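Acetone carboxylase alpha subunit (Xanthobacter autotrophicus Py2, PDB 5M45) is the alpha subunit of a multi-subunit enzyme, belongs to the hydantoinase B/oxoprolinase family and holds a manganese ion in this model. Local coordinates at residues Q446-E457 with W491-R502. Numbering follows the deposited sequence.
Sequences QYDEIHAVNSFE and WELAEPLVYLGR
Tyr-447, Gln-446 and His-451 reach across to three successive backbone carbonyls, Leu-493, Ala-494 and Glu-495, where helix 488-494 unwinds into the edge strand 497-504 of a five-stranded antiparallel sheet. The partner, strand 450-454, is itself the edge of another antiparallel sheet; the two are joined through side chains, backbone carbonyls and water. The Tyr-447 hydroxyl donates to Leu-493 O at 2.7 Å, in the carbonyl plane and on a lone pair, while Gln-446 CG lies over the centre of the phenol face. Gln-446 is bent at chi2 (-93°), which swings its amide against the turn at Glu-495 and Pro-496: NE2 meets Glu-495 O at 3.2 Å, from above the carbonyl plane, and OE1 rests 3.5 Å from Pro-496 CB. A chi1 of -166° sets the His-451 ring trans to the backbone N and carries NE2 across to Ala-494 O (2.8 Å, 163°), which lies in the imidazole plane. A water donates to that same oxygen and to Ala-452 O. Farther along, Val-453 CG1 packs at 3.7 Å on Glu-495 CG, the two side chains crossing at about a right angle; Glu-495 OE1 accepts from two waters, one also bound to Asn-454 N, the other to Ser-455 OG, and its OE2 pairs with Arg-524. Trp-491 CH2 meets CB of Phe-456, whose side chain comes within about 5 Å of the bound manganese ion. At the far end Glu-457 OE1 is held by Arg-524, Ser-522 and Asn-620. Its OE2 takes three donors: the Tyr-499 hydroxyl from above the carboxylate plane, and Arg-502 side-on, with NE at 3.1 Å and NH1 at 2.9 Å on that single oxygen.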
ATOM      1  N   GLN A 446     -14.090  -9.861 -19.775  1.00 14.41           N
ATOM      2  CA  GLN A 446     -15.113 -10.735 -20.384  1.00 14.87           C
ATOM      3  C   GLN A 446     -15.768 -11.727 -19.400  1.00 15.58           C
ATOM      4  O   GLN A 446     -16.787 -12.334 -19.723  1.00 15.93           O
ATOM      5  CB  GLN A 446     -14.549 -11.493 -21.602  1.00 14.71           C
ATOM      6  CG  GLN A 446     -13.345 -12.390 -21.370  1.00 14.54           C
ATOM      7  CD  GLN A 446     -11.995 -11.734 -21.610  1.00 14.27           C
ATOM      8  OE1 GLN A 446     -11.728 -10.629 -21.111  1.00 14.25           O
ATOM      9  NE2 GLN A 446     -11.132 -12.397 -22.365  1.00 14.25           N
ATOM     10  N   TYR A 447     -15.152 -11.943 -18.249  1.00 15.86           N
ATOM     11  CA  TYR A 447     -15.702 -12.811 -17.195  1.00 16.47           C
ATOM     12  C   TYR A 447     -16.430 -11.992 -16.121  1.00 16.86           C
ATOM     13  O   TYR A 447     -16.752 -12.533 -15.066  1.00 16.70           O
ATOM     14  CB  TYR A 447     -14.563 -13.654 -16.555  1.00 16.57           C
ATOM     15  CG  TYR A 447     -13.609 -14.289 -17.576  1.00 16.55           C
ATOM     16  CD1 TYR A 447     -14.044 -15.284 -18.450  1.00 16.75           C
ATOM     17  CD2 TYR A 447     -12.275 -13.851 -17.687  1.00 16.52           C
ATOM     18  CE1 TYR A 447     -13.199 -15.852 -19.381  1.00 16.71           C
ATOM     19  CE2 TYR A 447     -11.412 -14.411 -18.645  1.00 16.52           C
ATOM     20  CZ  TYR A 447     -11.872 -15.410 -19.491  1.00 16.55           C
ATOM     21  OH  TYR A 447     -11.025 -15.972 -20.441  1.00 16.55           O
ATOM     22  N   ASP A 448     -16.660 -10.698 -16.366  1.00 17.34           N
ATOM     23  CA  ASP A 448     -17.326  -9.796 -15.397  1.00 18.05           C
ATOM     24  C   ASP A 448     -16.632  -9.725 -14.018  1.00 17.89           C
ATOM     25  O   ASP A 448     -17.278  -9.729 -12.983  1.00 17.65           O
ATOM     26  CB  ASP A 448     -18.822 -10.155 -15.268  1.00 19.18           C
ATOM     27  CG  ASP A 448     -19.588 -10.021 -16.601  1.00 20.16           C
ATOM     28  OD1 ASP A 448     -19.268  -9.191 -17.476  1.00 20.58           O
ATOM     29  OD2 ASP A 448     -20.550 -10.780 -16.786  1.00 22.55           O
ATOM     30  N   GLU A 449     -15.314  -9.635 -14.039  1.00 17.38           N
ATOM     31  CA  GLU A 449     -14.471  -9.464 -12.850  1.00 17.87           C
ATOM     32  C   GLU A 449     -13.565  -8.244 -13.015  1.00 16.24           C
ATOM     33  O   GLU A 449     -13.235  -7.839 -14.121  1.00 15.22           O
ATOM     34  CB  GLU A 449     -13.575 -10.683 -12.636  1.00 19.53           C
ATOM     35  CG  GLU A 449     -14.376 -11.916 -12.249  1.00 22.06           C
ATOM     36  CD  GLU A 449     -13.518 -13.092 -11.741  1.00 24.44           C
ATOM     37  OE1 GLU A 449     -14.115 -13.943 -10.973  1.00 27.02           O
ATOM     38  OE2 GLU A 449     -12.312 -13.148 -12.105  1.00 25.21           O
ATOM     39  N   ILE A 450     -13.151  -7.686 -11.892  1.00 15.34           N
ATOM     40  CA  ILE A 450     -12.161  -6.647 -11.844  1.00 14.53           C
ATOM     41  C   ILE A 450     -10.861  -7.207 -12.421  1.00 13.89           C
ATOM     42  O   ILE A 450     -10.463  -8.344 -12.092  1.00 14.16           O
ATOM     43  CB  ILE A 450     -11.975  -6.122 -10.397  1.00 14.42           C
ATOM     44  CG1 ILE A 450     -13.254  -5.374  -9.945  1.00 14.69           C
ATOM     45  CG2 ILE A 450     -10.731  -5.248 -10.274  1.00 14.13           C
ATOM     46  CD1 ILE A 450     -13.269  -4.979  -8.482  1.00 14.69           C
ATOM     47  N   HIS A 451     -10.195  -6.404 -13.248  1.00 13.15           N
ATOM     48  CA  HIS A 451      -9.041  -6.872 -14.027  1.00 12.74           C
ATOM     49  C   HIS A 451      -8.075  -5.758 -14.443  1.00 12.33           C
ATOM     50  O   HIS A 451      -8.420  -4.556 -14.424  1.00 11.97           O
ATOM     51  CB  HIS A 451      -9.598  -7.601 -15.287  1.00 12.74           C
ATOM     52  CG  HIS A 451      -8.602  -8.435 -16.030  1.00 12.63           C
ATOM     53  ND1 HIS A 451      -7.923  -9.495 -15.455  1.00 12.65           N
ATOM     54  CD2 HIS A 451      -8.247  -8.428 -17.330  1.00 12.61           C
ATOM     55  CE1 HIS A 451      -7.172 -10.088 -16.370  1.00 12.68           C
ATOM     56  NE2 HIS A 451      -7.346  -9.450 -17.517  1.00 12.63           N
ATOM     57  N   ALA A 452      -6.863  -6.184 -14.815  1.00 12.16           N
ATOM     58  CA  ALA A 452      -5.889  -5.332 -15.487  1.00 12.13           C
ATOM     59  C   ALA A 452      -5.146  -6.163 -16.534  1.00 12.10           C
ATOM     60  O   ALA A 452      -5.103  -7.388 -16.449  1.00 12.19           O
ATOM     61  CB  ALA A 452      -4.903  -4.733 -14.486  1.00 12.02           C
ATOM     62  N   VAL A 453      -4.625  -5.480 -17.538  1.00 12.08           N
ATOM     63  CA  VAL A 453      -3.825  -6.107 -18.600  1.00 12.02           C
ATOM     64  C   VAL A 453      -2.413  -5.475 -18.676  1.00 11.91           C
ATOM     65  O   VAL A 453      -2.205  -4.309 -18.263  1.00 11.82           O
ATOM     66  CB  VAL A 453      -4.516  -6.072 -19.981  1.00 12.06           C
ATOM     67  CG1 VAL A 453      -5.868  -6.758 -19.903  1.00 12.27           C
ATOM     68  CG2 VAL A 453      -4.730  -4.657 -20.526  1.00 12.09           C
ATOM     69  N   ASN A 454      -1.473  -6.274 -19.176  1.00 11.77           N
ATOM     70  CA  ASN A 454      -0.098  -5.843 -19.375  1.00 11.85           C
ATOM     71  C   ASN A 454       0.551  -6.784 -20.391  1.00 11.92           C
ATOM     72  O   ASN A 454       1.099  -7.818 -20.014  1.00 11.86           O
ATOM     73  CB  ASN A 454       0.688  -5.833 -18.062  1.00 11.80           C
ATOM     74  CG  ASN A 454       2.040  -5.119 -18.198  1.00 11.81           C
ATOM     75  OD1 ASN A 454       2.177  -3.965 -17.831  1.00 11.74           O
ATOM     76  ND2 ASN A 454       3.047  -5.824 -18.723  1.00 11.94           N
ATOM     77  N   SER A 455       0.475  -6.430 -21.677  1.00 12.06           N
ATOM     78  CA  SER A 455       0.930  -7.323 -22.731  1.00 12.24           C
ATOM     79  C   SER A 455       2.450  -7.471 -22.737  1.00 12.24           C
ATOM     80  O   SER A 455       3.198  -6.438 -22.712  1.00 12.20           O
ATOM     81  CB  SER A 455       0.513  -6.813 -24.121  1.00 12.47           C
ATOM     82  OG  SER A 455       1.032  -7.666 -25.114  1.00 12.48           O
ATOM     83  N   PHE A 456       2.903  -8.728 -22.836  1.00 12.25           N
ATOM     84  CA  PHE A 456       4.334  -9.052 -23.015  1.00 12.41           C
ATOM     85  C   PHE A 456       4.711  -9.329 -24.501  1.00 12.81           C
ATOM     86  O   PHE A 456       5.711  -9.998 -24.783  1.00 12.84           O
ATOM     87  CB  PHE A 456       4.778 -10.184 -22.052  1.00 12.29           C
ATOM     88  CG  PHE A 456       5.370  -9.673 -20.748  1.00 12.24           C
ATOM     89  CD1 PHE A 456       4.566  -9.097 -19.779  1.00 12.21           C
ATOM     90  CD2 PHE A 456       6.743  -9.794 -20.480  1.00 12.00           C
ATOM     91  CE1 PHE A 456       5.102  -8.622 -18.595  1.00 12.09           C
ATOM     92  CE2 PHE A 456       7.274  -9.315 -19.325  1.00 11.93           C
ATOM     93  CZ  PHE A 456       6.465  -8.743 -18.357  1.00 12.03           C
ATOM     94  N   GLU A 457       3.981  -8.714 -25.436  1.00 13.09           N
ATOM     95  CA  GLU A 457       4.406  -8.682 -26.842  1.00 13.34           C
ATOM     96  C   GLU A 457       5.795  -8.020 -26.945  1.00 13.35           C
ATOM     97  O   GLU A 457       6.546  -8.424 -27.812  1.00 13.59           O
ATOM     98  CB  GLU A 457       3.375  -7.971 -27.762  1.00 13.43           C
ATOM     99  CG  GLU A 457       2.187  -8.870 -28.101  1.00 13.68           C
ATOM    100  CD  GLU A 457       1.252  -8.331 -29.174  1.00 13.87           C
ATOM    101  OE1 GLU A 457       1.069  -7.095 -29.328  1.00 13.73           O
ATOM    102  OE2 GLU A 457       0.680  -9.201 -29.890  1.00 14.45           O
ATOM    103  N   TRP A 491      -3.529 -14.691 -25.419  1.00 12.75           N
ATOM    104  CA  TRP A 491      -3.753 -13.296 -24.984  1.00 12.80           C
ATOM    105  C   TRP A 491      -5.262 -12.938 -24.947  1.00 12.88           C
ATOM    106  O   TRP A 491      -5.711 -12.250 -24.020  1.00 12.64           O
ATOM    107  CB  TRP A 491      -2.985 -12.278 -25.823  1.00 12.90           C
ATOM    108  CG  TRP A 491      -1.479 -12.289 -25.598  1.00 12.98           C
ATOM    109  CD1 TRP A 491      -0.522 -12.483 -26.533  1.00 13.05           C
ATOM    110  CD2 TRP A 491      -0.808 -12.063 -24.366  1.00 13.05           C
ATOM    111  NE1 TRP A 491       0.728 -12.418 -25.955  1.00 13.07           N
ATOM    112  CE2 TRP A 491       0.576 -12.193 -24.615  1.00 13.01           C
ATOM    113  CE3 TRP A 491      -1.247 -11.818 -23.052  1.00 13.09           C
ATOM    114  CZ2 TRP A 491       1.542 -12.012 -23.609  1.00 12.94           C
ATOM    115  CZ3 TRP A 491      -0.306 -11.662 -22.052  1.00 13.11           C
ATOM    116  CH2 TRP A 491       1.094 -11.758 -22.339  1.00 12.90           C
ATOM    117  N   GLU A 492      -6.033 -13.480 -25.894  1.00 13.02           N
ATOM    118  CA  GLU A 492      -7.484 -13.234 -25.928  1.00 13.40           C
ATOM    119  C   GLU A 492      -8.255 -13.838 -24.749  1.00 13.77           C
ATOM    120  O   GLU A 492      -9.346 -13.373 -24.457  1.00 13.88           O
ATOM    121  CB  GLU A 492      -8.110 -13.617 -27.293  1.00 13.46           C
ATOM    122  CG  GLU A 492      -7.749 -12.610 -28.395  1.00 13.32           C
ATOM    123  CD  GLU A 492      -8.518 -12.764 -29.703  1.00 13.47           C
ATOM    124  OE1 GLU A 492      -9.480 -13.591 -29.824  1.00 13.51           O
ATOM    125  OE2 GLU A 492      -8.143 -12.038 -30.670  1.00 13.36           O
ATOM    126  N   LEU A 493      -7.697 -14.859 -24.071  1.00 14.24           N
ATOM    127  CA  LEU A 493      -8.261 -15.384 -22.829  1.00 14.76           C
ATOM    128  C   LEU A 493      -7.980 -14.504 -21.605  1.00 14.91           C
ATOM    129  O   LEU A 493      -8.662 -14.629 -20.575  1.00 15.44           O
ATOM    130  CB  LEU A 493      -7.697 -16.769 -22.495  1.00 15.03           C
ATOM    131  CG  LEU A 493      -7.817 -17.924 -23.483  1.00 15.53           C
ATOM    132  CD1 LEU A 493      -7.203 -19.166 -22.823  1.00 15.68           C
ATOM    133  CD2 LEU A 493      -9.264 -18.204 -23.905  1.00 15.83           C
ATOM    134  N   ALA A 494      -6.939 -13.673 -21.697  1.00 14.84           N
ATOM    135  CA  ALA A 494      -6.488 -12.839 -20.581  1.00 14.58           C
ATOM    136  C   ALA A 494      -6.729 -11.331 -20.758  1.00 14.32           C
ATOM    137  O   ALA A 494      -6.302 -10.558 -19.866  1.00 14.19           O
ATOM    138  CB  ALA A 494      -4.998 -13.099 -20.349  1.00 14.56           C
ATOM    139  N   GLU A 495      -7.383 -10.908 -21.844  1.00 13.98           N
ATOM    140  CA  GLU A 495      -7.637  -9.469 -22.142  1.00 13.80           C
ATOM    141  C   GLU A 495      -8.990  -9.352 -22.851  1.00 13.73           C
ATOM    142  O   GLU A 495      -9.246 -10.155 -23.743  1.00 13.77           O
ATOM    143  CB  GLU A 495      -6.550  -8.892 -23.092  1.00 13.68           C
ATOM    144  CG  GLU A 495      -5.090  -9.128 -22.694  1.00 13.78           C
ATOM    145  CD  GLU A 495      -4.055  -8.840 -23.794  1.00 13.90           C
ATOM    146  OE1 GLU A 495      -2.843  -8.661 -23.485  1.00 13.93           O
ATOM    147  OE2 GLU A 495      -4.432  -8.822 -25.002  1.00 14.34           O
ATOM    148  N   PRO A 496      -9.820  -8.333 -22.528  1.00 13.57           N
ATOM    149  CA  PRO A 496     -11.088  -8.097 -23.250  1.00 13.65           C
ATOM    150  C   PRO A 496     -10.842  -7.276 -24.523  1.00 13.60           C
ATOM    151  O   PRO A 496     -11.329  -6.150 -24.664  1.00 13.52           O
ATOM    152  CB  PRO A 496     -11.931  -7.346 -22.216  1.00 13.79           C
ATOM    153  CG  PRO A 496     -10.916  -6.520 -21.496  1.00 13.52           C
ATOM    154  CD  PRO A 496      -9.677  -7.394 -21.399  1.00 13.44           C
ATOM    155  N   LEU A 497     -10.081  -7.888 -25.440  1.00 13.51           N
ATOM    156  CA  LEU A 497      -9.583  -7.281 -26.672  1.00 13.55           C
ATOM    157  C   LEU A 497      -9.528  -8.391 -27.739  1.00 13.61           C
ATOM    158  O   LEU A 497      -9.273  -9.553 -27.400  1.00 13.71           O
ATOM    159  CB  LEU A 497      -8.133  -6.728 -26.493  1.00 13.34           C
ATOM    160  CG  LEU A 497      -7.866  -5.729 -25.348  1.00 13.26           C
ATOM    161  CD1 LEU A 497      -6.360  -5.502 -25.202  1.00 13.12           C
ATOM    162  CD2 LEU A 497      -8.558  -4.415 -25.600  1.00 13.32           C
ATOM    163  N   VAL A 498      -9.727  -8.029 -29.013  1.00 13.57           N
ATOM    164  CA  VAL A 498      -9.502  -8.947 -30.128  1.00 13.59           C
ATOM    165  C   VAL A 498      -8.524  -8.393 -31.151  1.00 13.42           C
ATOM    166  O   VAL A 498      -8.478  -7.200 -31.408  1.00 13.10           O
ATOM    167  CB  VAL A 498     -10.812  -9.359 -30.857  1.00 13.81           C
ATOM    168  CG1 VAL A 498     -11.711 -10.158 -29.908  1.00 13.95           C
ATOM    169  CG2 VAL A 498     -11.564  -8.167 -31.404  1.00 13.91           C
ATOM    170  N   TYR A 499      -7.716  -9.299 -31.720  1.00 13.56           N
ATOM    171  CA  TYR A 499      -6.762  -8.967 -32.769  1.00 13.54           C
ATOM    172  C   TYR A 499      -7.407  -8.696 -34.127  1.00 13.70           C
ATOM    173  O   TYR A 499      -8.148  -9.523 -34.649  1.00 13.99           O
ATOM    174  CB  TYR A 499      -5.728 -10.082 -32.926  1.00 13.60           C
ATOM    175  CG  TYR A 499      -4.683 -10.153 -31.833  1.00 13.35           C
ATOM    176  CD1 TYR A 499      -4.924 -10.848 -30.659  1.00 13.31           C
ATOM    177  CD2 TYR A 499      -3.448  -9.537 -31.995  1.00 13.08           C
ATOM    178  CE1 TYR A 499      -3.978 -10.907 -29.648  1.00 13.04           C
ATOM    179  CE2 TYR A 499      -2.503  -9.562 -31.005  1.00 12.92           C
ATOM    180  CZ  TYR A 499      -2.765 -10.266 -29.815  1.00 12.91           C
ATOM    181  OH  TYR A 499      -1.820 -10.343 -28.821  1.00 12.61           O
ATOM    182  N   LEU A 500      -7.136  -7.523 -34.676  1.00 13.72           N
ATOM    183  CA  LEU A 500      -7.392  -7.215 -36.094  1.00 14.08           C
ATOM    184  C   LEU A 500      -6.116  -7.171 -36.972  1.00 13.99           C
ATOM    185  O   LEU A 500      -6.203  -6.966 -38.176  1.00 14.14           O
ATOM    186  CB  LEU A 500      -8.114  -5.874 -36.194  1.00 14.19           C
ATOM    187  CG  LEU A 500      -9.485  -5.712 -35.515  1.00 14.33           C
ATOM    188  CD1 LEU A 500     -10.089  -4.334 -35.847  1.00 14.43           C
ATOM    189  CD2 LEU A 500     -10.464  -6.794 -35.915  1.00 14.72           C
ATOM    190  N   GLY A 501      -4.936  -7.273 -36.358  1.00 13.93           N
ATOM    191  CA  GLY A 501      -3.690  -7.373 -37.100  1.00 13.82           C
ATOM    192  C   GLY A 501      -2.514  -7.846 -36.244  1.00 13.60           C
ATOM    193  O   GLY A 501      -2.453  -7.587 -35.030  1.00 13.51           O
ATOM    194  N   ARG A 502      -1.586  -8.560 -36.884  1.00 13.63           N
ATOM    195  CA  ARG A 502      -0.233  -8.787 -36.358  1.00 13.42           C
ATOM    196  C   ARG A 502       0.710  -8.811 -37.544  1.00 13.70           C
ATOM    197  O   ARG A 502       0.560  -9.661 -38.417  1.00 13.62           O
ATOM    198  CB  ARG A 502      -0.198 -10.118 -35.580  1.00 13.45           C
ATOM    199  CG  ARG A 502       0.391 -10.045 -34.197  1.00 13.20           C
ATOM    200  CD  ARG A 502       0.565 -11.425 -33.567  1.00 13.20           C
ATOM    201  NE  ARG A 502       0.793 -11.332 -32.127  1.00 13.08           N
ATOM    202  CZ  ARG A 502       1.087 -12.332 -31.318  1.00 12.89           C
ATOM    203  NH1 ARG A 502       1.309 -12.064 -30.030  1.00 12.84           N
ATOM    204  NH2 ARG A 502       1.176 -13.582 -31.778  1.00 12.91           N
TER
HETATM  205  O   HOH W   1      -3.915  -9.840 -18.294  1.00 29.30           O
HETATM  206  O   HOH W   2      -2.188  -8.811 -20.676  1.00 16.41           O
HETATM  207  O   HOH W   3      -1.186  -9.133 -25.554  1.00 12.13           O